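Local coordinates for protein nitrilotriacetate monooxygenase component B (Bacillus cereus ATCC 14579, PDB 3BPK) that probably binds FMN and serves as the flavin reductase-like component B of nitrilotriacetate monooxygenase, at residues T22-V30 with K183-H191. Numbering follows the deposited sequence. Where two conformers were deposited one is given.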
loop_
_atom_site.group_PDB
_atom_site.type_symbol
_atom_site.label_atom_id
_atom_site.label_comp_id
_atom_site.label_asym_id
_atom_site.label_seq_id
_atom_site.Cartn_x
_atom_site.Cartn_y
_atom_site.Cartn_z
ATOM N N THR B 22 -6.664 3.434 -9.475
ATOM C CA THR B 22 -7.198 2.202 -8.884
ATOM C C THR B 22 -7.153 1.017 -9.853
ATOM O O THR B 22 -7.264 -0.140 -9.422
ATOM C CB THR B 22 -8.631 2.391 -8.339
ATOM O OG1 THR B 22 -9.494 2.855 -9.392
ATOM C CG2 THR B 22 -8.658 3.415 -7.160
ATOM N N GLY B 23 -7.053 1.290 -11.172
ATOM C CA GLY B 23 -6.900 0.202 -12.138
ATOM C C GLY B 23 -5.475 -0.213 -12.393
ATOM O O GLY B 23 -5.243 -1.310 -12.927
ATOM N N SER B 24 -4.511 0.691 -12.096
ATOM C CA SER B 24 -3.088 0.453 -12.379
ATOM C C SER B 24 -2.340 -0.124 -11.188
ATOM O O SER B 24 -1.471 -1.020 -11.336
ATOM C CB SER B 24 -2.403 1.761 -12.815
ATOM O OG SER B 24 -2.992 2.297 -13.995
ATOM N N ILE B 25 -2.665 0.387 -10.010
ATOM C CA ILE B 25 -1.924 -0.002 -8.792
ATOM C C ILE B 25 -2.750 -1.110 -8.148
ATOM O O ILE B 25 -3.628 -0.894 -7.304
ATOM C CB ILE B 25 -1.634 1.199 -7.868
ATOM C CG1 ILE B 25 -0.776 2.243 -8.624
ATOM C CG2 ILE B 25 -0.971 0.722 -6.546
ATOM C CD1 ILE B 25 -0.675 3.608 -7.888
ATOM N N ILE B 26 -2.510 -2.314 -8.666
ATOM C CA ILE B 26 -3.270 -3.505 -8.280
ATOM C C ILE B 26 -2.317 -4.691 -8.208
ATOM O O ILE B 26 -1.241 -4.661 -8.818
ATOM C CB ILE B 26 -4.380 -3.815 -9.310
ATOM C CG1 ILE B 26 -3.784 -3.942 -10.731
ATOM C CG2 ILE B 26 -5.490 -2.750 -9.284
ATOM C CD1 ILE B 26 -4.719 -4.716 -11.715
ATOM N N PRO B 27 -2.677 -5.728 -7.428
ATOM C CA PRO B 27 -3.832 -5.792 -6.512
ATOM C C PRO B 27 -3.474 -5.040 -5.239
ATOM O O PRO B 27 -2.280 -4.872 -4.930
ATOM C CB PRO B 27 -3.940 -7.302 -6.215
ATOM C CG PRO B 27 -2.511 -7.749 -6.252
ATOM C CD PRO B 27 -1.854 -6.956 -7.364
ATOM N N ARG B 28 -4.479 -4.550 -4.514
ATOM C CA ARG B 28 -4.198 -3.829 -3.250
ATOM C C ARG B 28 -4.722 -4.627 -2.035
ATOM O O ARG B 28 -5.857 -5.087 -2.047
ATOM C CB ARG B 28 -4.879 -2.451 -3.222
ATOM C CG ARG B 28 -4.316 -1.549 -4.332
ATOM C CD ARG B 28 -4.931 -0.149 -4.285
ATOM N NE ARG B 28 -6.386 -0.092 -4.396
ATOM C CZ ARG B 28 -7.057 -0.283 -5.551
ATOM N NH1 ARG B 28 -6.405 -0.532 -6.686
ATOM N NH2 ARG B 28 -8.387 -0.194 -5.586
ATOM N N PRO B 29 -3.909 -4.756 -0.995
ATOM C CA PRO B 29 -4.397 -5.457 0.199
ATOM C C PRO B 29 -5.434 -4.579 0.890
ATOM O O PRO B 29 -5.350 -3.345 0.810
ATOM C CB PRO B 29 -3.141 -5.617 1.061
ATOM C CG PRO B 29 -2.251 -4.486 0.649
ATOM C CD PRO B 29 -2.520 -4.266 -0.845
ATOM N N VAL B 30 -6.355 -5.202 1.623
ATOM C CA VAL B 30 -7.481 -4.442 2.188
ATOM C C VAL B 30 -7.440 -4.493 3.713
ATOM O O VAL B 30 -7.540 -5.595 4.308
ATOM C CB VAL B 30 -8.861 -5.018 1.662
ATOM C CG1 VAL B 30 -10.065 -4.267 2.227
ATOM C CG2 VAL B 30 -8.919 -4.943 0.115
ATOM N N LYS B 183 -5.812 -17.049 2.690
ATOM C CA LYS B 183 -6.756 -16.662 1.625
ATOM C C LYS B 183 -7.083 -15.161 1.688
ATOM O O LYS B 183 -8.244 -14.727 1.767
ATOM C CB LYS B 183 -8.025 -17.510 1.642
ATOM C CG LYS B 183 -7.716 -18.978 1.405
ATOM C CD LYS B 183 -8.963 -19.807 1.307
ATOM C CE LYS B 183 -8.704 -21.077 0.484
ATOM N NZ LYS B 183 -7.489 -21.858 0.927
ATOM N N PRO B 184 -6.035 -14.344 1.625
ATOM C CA PRO B 184 -6.272 -12.900 1.711
ATOM C C PRO B 184 -7.057 -12.423 0.494
ATOM O O PRO B 184 -6.957 -13.030 -0.588
ATOM C CB PRO B 184 -4.855 -12.331 1.693
ATOM C CG PRO B 184 -4.053 -13.358 0.839
ATOM C CD PRO B 184 -4.623 -14.680 1.374
ATOM N N ILE B 185 -7.848 -11.365 0.670
ATOM C CA ILE B 185 -8.510 -10.751 -0.490
ATOM C C ILE B 185 -7.887 -9.392 -0.828
ATOM O O ILE B 185 -7.335 -8.696 0.058
ATOM C CB ILE B 185 -10.049 -10.663 -0.330
ATOM C CG1 ILE B 185 -10.431 -9.780 0.831
ATOM C CG2 ILE B 185 -10.711 -12.062 -0.226
ATOM C CD1 ILE B 185 -10.732 -8.382 0.396
ATOM N N SER B 186 -7.947 -9.029 -2.111
ATOM C CA SER B 186 -7.396 -7.759 -2.542
ATOM C C SER B 186 -8.397 -7.010 -3.393
ATOM O O SER B 186 -9.344 -7.594 -3.897
ATOM C CB SER B 186 -6.088 -7.975 -3.297
ATOM O OG SER B 186 -6.259 -8.902 -4.365
ATOM N N ARG B 187 -8.163 -5.716 -3.542
ATOM C CA ARG B 187 -9.056 -4.830 -4.298
ATOM C C ARG B 187 -8.456 -4.486 -5.667
ATOM O O ARG B 187 -7.255 -4.225 -5.797
ATOM C CB ARG B 187 -9.315 -3.558 -3.511
ATOM C CG ARG B 187 -10.388 -2.668 -4.088
ATOM C CD ARG B 187 -11.791 -3.065 -3.776
ATOM N NE ARG B 187 -12.695 -2.109 -4.417
ATOM C CZ ARG B 187 -13.127 -0.965 -3.875
ATOM N NH1 ARG B 187 -12.770 -0.607 -2.629
ATOM N NH2 ARG B 187 -13.941 -0.168 -4.577
ATOM N N LEU B 188 -9.327 -4.468 -6.677
ATOM C CA LEU B 188 -8.913 -4.000 -7.994
ATOM C C LEU B 188 -9.683 -2.710 -8.320
ATOM O O LEU B 188 -10.039 -1.952 -7.414
ATOM C CB LEU B 188 -9.157 -5.093 -9.042
ATOM C CG LEU B 188 -8.584 -6.480 -8.723
ATOM C CD1 LEU B 188 -8.915 -7.407 -9.896
ATOM C CD2 LEU B 188 -7.060 -6.465 -8.499
ATOM N N ALA B 189 -9.976 -2.466 -9.591
ATOM C CA ALA B 189 -10.746 -1.286 -9.920
ATOM C C ALA B 189 -12.245 -1.579 -9.803
ATOM O O ALA B 189 -12.648 -2.730 -9.848
ATOM C CB ALA B 189 -10.376 -0.792 -11.325
ATOM N N GLY B 190 -13.049 -0.539 -9.663
ATOM C CA GLY B 190 -14.505 -0.684 -9.661
ATOM C C GLY B 190 -14.909 -1.457 -8.423
ATOM O O GLY B 190 -14.282 -1.335 -7.378
ATOM N N HIS B 191 -15.930 -2.290 -8.524
ATOM C CA HIS B 191 -16.193 -3.103 -7.361
ATOM C C HIS B 191 -15.668 -4.520 -7.581
ATOM O O HIS B 191 -16.295 -5.481 -7.162
ATOM C CB HIS B 191 -17.657 -2.989 -6.909
ATOM C CG HIS B 191 -18.012 -1.610 -6.432
ATOM N ND1 HIS B 191 -17.545 -1.092 -5.240
ATOM C CD2 HIS B 191 -18.732 -0.618 -7.016
ATOM C CE1 HIS B 191 -17.977 0.149 -5.099
ATOM N NE2 HIS B 191 -18.700 0.463 -6.162
HETATM O O HOH W 1 -12.034 2.059 -9.795
HETATM O O HOH W 2 -5.268 -8.252 1.787
#
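Arg28 lays one face of its guanidinium over Arg187 O, which sits 3.8 Å above the plane, nearer the border of the group than its centre. The side chain leaves with CG anti to the carbonyl carbon and bends at chi3 (-58°), which turns the guanidinium back toward the end of helix 14-24. There NH1 is gripped twice, by Thr22 O and by Ile25 O, the latter lying in the guanidinium plane at 2.9 Å. NH2 reaches over to Leu188 O at 3.0 Å through a more bent bond that meets the oxygen from above its carbonyl plane. One buried cation thus ties the last turn of helix 14-24 and the inverse gamma turn at Ile25 to residues 183-191, and Ser48 OG, bonded to NE, helps fix its rotation. Arg187 CG lies 3.5 Å from Arg28 NH2, while its own NH2 turns to Gly190 O.

The same two arginines pair antiparallel through backbone bonds, Arg28 N to Arg187 O (3.1 Å) and Arg187 N to Arg28 O (2.8 Å). Beyond this pair, Leu188 CD2 packs on Ile26 CB at 3.9 Å, the side chains crossing at about a right angle. It also meets Pro27, which follows a cis peptide bond. Val30 CG2 touches Ile185 CD1, and a water links Val30 N to Ile185 O. This short pairing joins strand 186-187 to the antiparallel sheet of the flavin reductase-like fold, between strands 28-36 and 192-194.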